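Local coordinates for protein carbonic anhydrase (Coccomyxa sp. PA, PDB 3UCJ) that probably catalyses the reversible hydration of carbon dioxide to hydrogencarbonate, using one zinc ion per subunit, at residues E159-Q172 with A210-F222. Numbering follows the deposited sequence.
Sequences EAQVFNVCASPIVQ and ALLRADLKQHCFF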
loop_
_atom_site.group_PDB
_atom_site.type_symbol
_atom_site.label_atom_id
_atom_site.label_comp_id
_atom_site.label_asym_id
_atom_site.label_seq_id
_atom_site.Cartn_x
_atom_site.Cartn_y
_atom_site.Cartn_z
ATOM N N GLU A 159 -20.781 -2.312 9.535
ATOM C CA GLU A 159 -21.458 -2.972 8.445
ATOM C C GLU A 159 -20.656 -2.988 7.170
ATOM O O GLU A 159 -20.665 -3.985 6.430
ATOM C CB GLU A 159 -22.884 -2.367 8.159
ATOM C CG GLU A 159 -23.523 -3.258 7.052
ATOM C CD GLU A 159 -25.018 -3.048 6.761
ATOM O OE1 GLU A 159 -25.636 -2.163 7.428
ATOM O OE2 GLU A 159 -25.504 -3.733 5.817
ATOM N N ALA A 160 -20.009 -1.863 6.826
ATOM C CA ALA A 160 -19.270 -1.819 5.582
ATOM C C ALA A 160 -18.071 -2.776 5.674
ATOM O O ALA A 160 -17.727 -3.382 4.661
ATOM C CB ALA A 160 -18.725 -0.382 5.390
ATOM N N GLN A 161 -17.440 -2.873 6.856
ATOM C CA GLN A 161 -16.211 -3.680 6.956
ATOM C C GLN A 161 -16.629 -5.151 6.955
ATOM O O GLN A 161 -15.922 -5.994 6.386
ATOM C CB GLN A 161 -15.314 -3.316 8.162
ATOM C CG GLN A 161 -14.896 -1.817 8.166
ATOM C CD GLN A 161 -14.396 -1.283 6.784
ATOM O OE1 GLN A 161 -13.685 -2.005 6.039
ATOM N NE2 GLN A 161 -14.801 0.013 6.421
ATOM N N VAL A 162 -17.812 -5.447 7.471
ATOM C CA VAL A 162 -18.329 -6.834 7.306
ATOM C C VAL A 162 -18.536 -7.158 5.880
ATOM O O VAL A 162 -18.130 -8.279 5.400
ATOM C CB VAL A 162 -19.646 -7.072 8.137
ATOM C CG1 VAL A 162 -20.369 -8.366 7.659
ATOM C CG2 VAL A 162 -19.280 -7.106 9.581
ATOM N N PHE A 163 -19.122 -6.225 5.115
ATOM C CA PHE A 163 -19.278 -6.478 3.679
ATOM C C PHE A 163 -17.913 -6.671 2.996
ATOM O O PHE A 163 -17.705 -7.594 2.134
ATOM C CB PHE A 163 -20.032 -5.263 2.999
ATOM C CG PHE A 163 -20.280 -5.462 1.528
ATOM C CD1 PHE A 163 -21.543 -5.921 1.108
ATOM C CD2 PHE A 163 -19.323 -5.134 0.559
ATOM C CE1 PHE A 163 -21.845 -6.097 -0.231
ATOM C CE2 PHE A 163 -19.595 -5.327 -0.865
ATOM C CZ PHE A 163 -20.868 -5.833 -1.252
ATOM N N ASN A 164 -16.955 -5.819 3.380
ATOM C CA ASN A 164 -15.631 -5.960 2.734
ATOM C C ASN A 164 -14.986 -7.341 3.025
ATOM O O ASN A 164 -14.358 -7.913 2.149
ATOM C CB ASN A 164 -14.683 -4.838 3.229
ATOM C CG ASN A 164 -15.082 -3.490 2.587
ATOM O OD1 ASN A 164 -15.774 -3.511 1.579
ATOM N ND2 ASN A 164 -14.799 -2.357 3.245
ATOM N N VAL A 165 -15.151 -7.826 4.243
ATOM C CA VAL A 165 -14.578 -9.149 4.604
ATOM C C VAL A 165 -15.351 -10.200 3.727
ATOM O O VAL A 165 -14.721 -11.054 3.046
ATOM C CB VAL A 165 -14.736 -9.424 6.085
ATOM C CG1 VAL A 165 -14.511 -10.987 6.460
ATOM C CG2 VAL A 165 -13.768 -8.551 6.962
ATOM N N CYS A 166 -16.690 -10.149 3.695
ATOM C CA CYS A 166 -17.431 -11.086 2.865
ATOM C C CYS A 166 -17.108 -11.041 1.374
ATOM O O CYS A 166 -17.075 -12.102 0.690
ATOM C CB CYS A 166 -18.966 -10.958 3.038
ATOM S SG CYS A 166 -19.459 -11.275 4.719
ATOM N N ALA A 167 -16.833 -9.849 0.836
ATOM C CA ALA A 167 -16.495 -9.670 -0.560
ATOM C C ALA A 167 -15.007 -9.875 -0.887
ATOM O O ALA A 167 -14.620 -9.804 -2.059
ATOM C CB ALA A 167 -16.854 -8.212 -0.971
ATOM N N SER A 168 -14.210 -10.139 0.111
ATOM C CA SER A 168 -12.798 -10.275 -0.100
ATOM C C SER A 168 -12.492 -11.488 -0.942
ATOM O O SER A 168 -13.216 -12.502 -0.837
ATOM C CB SER A 168 -12.012 -10.375 1.163
ATOM O OG SER A 168 -12.275 -11.562 1.995
ATOM N N PRO A 169 -11.420 -11.410 -1.742
ATOM C CA PRO A 169 -11.117 -12.596 -2.573
ATOM C C PRO A 169 -10.865 -13.807 -1.715
ATOM O O PRO A 169 -11.210 -14.926 -2.148
ATOM C CB PRO A 169 -9.850 -12.178 -3.363
ATOM C CG PRO A 169 -9.981 -10.645 -3.473
ATOM C CD PRO A 169 -10.581 -10.254 -2.108
ATOM N N ILE A 170 -10.305 -13.636 -0.542
ATOM C CA ILE A 170 -9.927 -14.706 0.355
ATOM C C ILE A 170 -11.222 -15.399 0.822
ATOM O O ILE A 170 -11.308 -16.618 0.755
ATOM C CB ILE A 170 -9.193 -14.180 1.633
ATOM C CG1 ILE A 170 -7.821 -13.449 1.305
ATOM C CG2 ILE A 170 -9.048 -15.321 2.681
ATOM C CD1 ILE A 170 -7.019 -14.054 0.248
ATOM N N VAL A 171 -12.173 -14.619 1.361
ATOM C CA VAL A 171 -13.433 -15.231 1.891
ATOM C C VAL A 171 -14.273 -15.847 0.776
ATOM O O VAL A 171 -14.907 -16.943 0.986
ATOM C CB VAL A 171 -14.223 -14.211 2.728
ATOM C CG1 VAL A 171 -15.621 -14.739 3.039
ATOM C CG2 VAL A 171 -13.507 -13.927 3.972
ATOM N N GLN A 172 -14.288 -15.167 -0.373
ATOM C CA GLN A 172 -15.074 -15.568 -1.509
ATOM C C GLN A 172 -14.490 -16.901 -2.039
ATOM O O GLN A 172 -15.263 -17.836 -2.341
ATOM C CB GLN A 172 -15.100 -14.561 -2.614
ATOM C CG GLN A 172 -16.137 -13.420 -2.371
ATOM C CD GLN A 172 -17.577 -13.985 -2.411
ATOM O OE1 GLN A 172 -17.923 -14.767 -3.332
ATOM N NE2 GLN A 172 -18.396 -13.612 -1.429
ATOM N N ALA A 210 -29.572 -11.866 2.936
ATOM C CA ALA A 210 -30.551 -11.600 3.988
ATOM C C ALA A 210 -30.128 -10.530 4.966
ATOM O O ALA A 210 -30.991 -9.821 5.441
ATOM C CB ALA A 210 -30.887 -12.867 4.795
ATOM N N LEU A 211 -28.843 -10.474 5.346
ATOM C CA LEU A 211 -28.419 -9.642 6.467
ATOM C C LEU A 211 -27.662 -8.364 6.142
ATOM O O LEU A 211 -27.549 -7.487 7.023
ATOM C CB LEU A 211 -27.595 -10.426 7.507
ATOM C CG LEU A 211 -28.251 -11.691 8.086
ATOM C CD1 LEU A 211 -27.204 -12.389 8.950
ATOM C CD2 LEU A 211 -29.485 -11.308 8.896
ATOM N N LEU A 212 -27.111 -8.258 4.938
ATOM C CA LEU A 212 -26.387 -7.020 4.530
ATOM C C LEU A 212 -27.257 -6.096 3.678
ATOM O O LEU A 212 -27.920 -6.542 2.772
ATOM C CB LEU A 212 -25.080 -7.394 3.759
ATOM C CG LEU A 212 -24.042 -8.188 4.567
ATOM C CD1 LEU A 212 -22.857 -8.555 3.652
ATOM C CD2 LEU A 212 -23.610 -7.300 5.780
ATOM N N ARG A 213 -27.232 -4.801 3.963
ATOM C CA ARG A 213 -27.961 -3.791 3.183
ATOM C C ARG A 213 -27.464 -3.772 1.754
ATOM O O ARG A 213 -28.236 -3.916 0.806
ATOM C CB ARG A 213 -27.692 -2.399 3.766
ATOM C CG ARG A 213 -28.640 -1.877 4.879
ATOM C CD ARG A 213 -28.798 -0.313 4.752
ATOM N NE ARG A 213 -29.348 0.090 3.423
ATOM C CZ ARG A 213 -30.379 0.936 3.218
ATOM N NH1 ARG A 213 -31.004 1.513 4.236
ATOM N NH2 ARG A 213 -30.798 1.215 1.985
ATOM N N ALA A 214 -26.143 -3.582 1.587
ATOM C CA ALA A 214 -25.536 -3.656 0.266
ATOM C C ALA A 214 -25.671 -5.069 -0.349
ATOM O O ALA A 214 -25.699 -6.050 0.370
ATOM C CB ALA A 214 -24.059 -3.222 0.328
ATOM N N ASP A 215 -25.745 -5.140 -1.668
ATOM C CA ASP A 215 -26.024 -6.367 -2.400
ATOM C C ASP A 215 -24.742 -7.117 -2.785
ATOM O O ASP A 215 -24.095 -6.828 -3.832
ATOM C CB ASP A 215 -26.844 -5.997 -3.659
ATOM C CG ASP A 215 -27.397 -7.219 -4.452
ATOM O OD1 ASP A 215 -28.277 -6.936 -5.336
ATOM O OD2 ASP A 215 -26.951 -8.390 -4.313
ATOM N N LEU A 216 -24.379 -8.074 -1.944
ATOM C CA LEU A 216 -23.165 -8.867 -2.181
ATOM C C LEU A 216 -23.275 -9.694 -3.437
ATOM O O LEU A 216 -22.298 -9.875 -4.186
ATOM C CB LEU A 216 -22.807 -9.736 -0.965
ATOM C CG LEU A 216 -21.470 -10.523 -0.943
ATOM C CD1 LEU A 216 -20.221 -9.533 -1.223
ATOM C CD2 LEU A 216 -21.264 -11.327 0.342
ATOM N N LYS A 217 -24.467 -10.298 -3.659
ATOM C CA LYS A 217 -24.629 -11.065 -4.882
ATOM C C LYS A 217 -24.362 -10.261 -6.190
ATOM O O LYS A 217 -23.647 -10.749 -7.121
ATOM C CB LYS A 217 -26.052 -11.776 -4.937
ATOM C CG LYS A 217 -26.253 -12.514 -6.273
ATOM C CD LYS A 217 -27.588 -13.335 -6.278
ATOM C CE LYS A 217 -27.920 -13.870 -7.704
ATOM N NZ LYS A 217 -29.302 -14.550 -7.610
ATOM N N GLN A 218 -24.935 -9.068 -6.308
ATOM C CA GLN A 218 -24.754 -8.264 -7.518
ATOM C C GLN A 218 -23.248 -7.853 -7.584
ATOM O O GLN A 218 -22.688 -7.749 -8.664
ATOM C CB GLN A 218 -25.594 -6.979 -7.447
ATOM C CG GLN A 218 -25.478 -6.135 -8.684
ATOM C CD GLN A 218 -26.393 -4.957 -8.634
ATOM O OE1 GLN A 218 -27.542 -5.047 -9.036
ATOM N NE2 GLN A 218 -25.922 -3.866 -8.078
ATOM N N HIS A 219 -22.634 -7.637 -6.412
ATOM C CA HIS A 219 -21.169 -7.253 -6.409
ATOM C C HIS A 219 -20.336 -8.371 -6.996
ATOM O O HIS A 219 -19.371 -8.151 -7.772
ATOM C CB HIS A 219 -20.726 -6.941 -4.998
ATOM C CG HIS A 219 -19.241 -6.745 -4.876
ATOM N ND1 HIS A 219 -18.628 -5.561 -5.241
ATOM C CD2 HIS A 219 -18.256 -7.544 -4.381
ATOM C CE1 HIS A 219 -17.325 -5.631 -4.971
ATOM N NE2 HIS A 219 -17.061 -6.829 -4.459
ATOM N N CYS A 220 -20.701 -9.607 -6.660
ATOM C CA CYS A 220 -19.913 -10.781 -7.116
ATOM C C CYS A 220 -20.244 -11.235 -8.523
ATOM O O CYS A 220 -19.353 -11.615 -9.339
ATOM C CB CYS A 220 -20.031 -11.938 -6.107
ATOM S SG CYS A 220 -19.384 -11.679 -4.494
ATOM N N PHE A 221 -21.522 -11.087 -8.882
ATOM C CA PHE A 221 -21.998 -11.468 -10.237
ATOM C C PHE A 221 -22.603 -10.287 -10.930
ATOM O O PHE A 221 -23.812 -10.291 -11.274
ATOM C CB PHE A 221 -23.057 -12.601 -10.081
ATOM C CG PHE A 221 -22.500 -13.820 -9.385
ATOM C CD1 PHE A 221 -22.779 -14.075 -8.040
ATOM C CD2 PHE A 221 -21.718 -14.740 -10.100
ATOM C CE1 PHE A 221 -22.234 -15.193 -7.393
ATOM C CE2 PHE A 221 -21.195 -15.865 -9.457
ATOM C CZ PHE A 221 -21.431 -16.080 -8.108
ATOM N N PHE A 222 -21.801 -9.266 -11.204
ATOM C CA PHE A 222 -22.350 -8.070 -11.770
ATOM C C PHE A 222 -22.861 -8.246 -13.180
ATOM O O PHE A 222 -23.900 -7.697 -13.493
ATOM C CB PHE A 222 -21.323 -6.946 -11.754
ATOM C CG PHE A 222 -21.936 -5.624 -11.967
ATOM C CD1 PHE A 222 -22.517 -4.956 -10.911
ATOM C CD2 PHE A 222 -21.941 -5.042 -13.223
ATOM C CE1 PHE A 222 -23.109 -3.729 -11.124
ATOM C CE2 PHE A 222 -22.538 -3.787 -13.451
ATOM C CZ PHE A 222 -23.115 -3.137 -12.342
HETATM O O HOH W 1 -23.609 -3.692 3.646
HETATM O O HOH W 2 -14.531 -7.360 -3.581
#
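Phe163 and Leu216 form the apolar centre of this contact. The phenyl ring, swung out with CG anti to the backbone N (chi1 -178°), reaches from helix 146-167 into the linker 212-215, where Ala214 CB lies 3.7 Å from Phe163 CE1. Leu216 CD1 sits over one ring face, a CH-pi contact 4.2 Å from the Phe163 centroid. Leucine suits this place because its fork fills a hole between Phe163, Cys166, Ala167 and Gln172: Leu216 CD1 meets Ala167 CB and Leu216 CD2 meets Cys166 CB, both at 3.6 Å, and the short side chains of Cys166 and Ala167 let the fork come close. Leu212 extends the packing, with CD1 by Phe163 and CD2 by Val162 CG1.

The aromatic pair is T-shaped: the Phe163 edge points at the His219 face, planes 70° apart. A water at the imidazole edge, in its plane, is 2.7 Å from His219 NE2 and donates to Ala167 O, while His219 ND1 is hydrogen-bonded to Asp135 of the second subunit.

The direct polar link is Arg213 N to Glu159 OE2, 2.8 Å and nearly straight at 165°. Glutamate suits the spot since its extended chain spans the gap to the linker; a water also joins OE2 to Ala214 N. Cutting Glu159 back to an alanine would probably cost Arg213 N its acceptor and the water bridge its carboxylate end, leaving residues 213-214 freer to shift. Gln172 bends back to give NE2 to Cys166 O, laying its amide against Cys220 SG.

Away from the zinc site, one knob-into-hole contact, extended by the linker, joins short helix 216-220 to helices 146-167 and 169-176 of this beta-class alpha/beta fold, its His219 side forming part of a subunit interface.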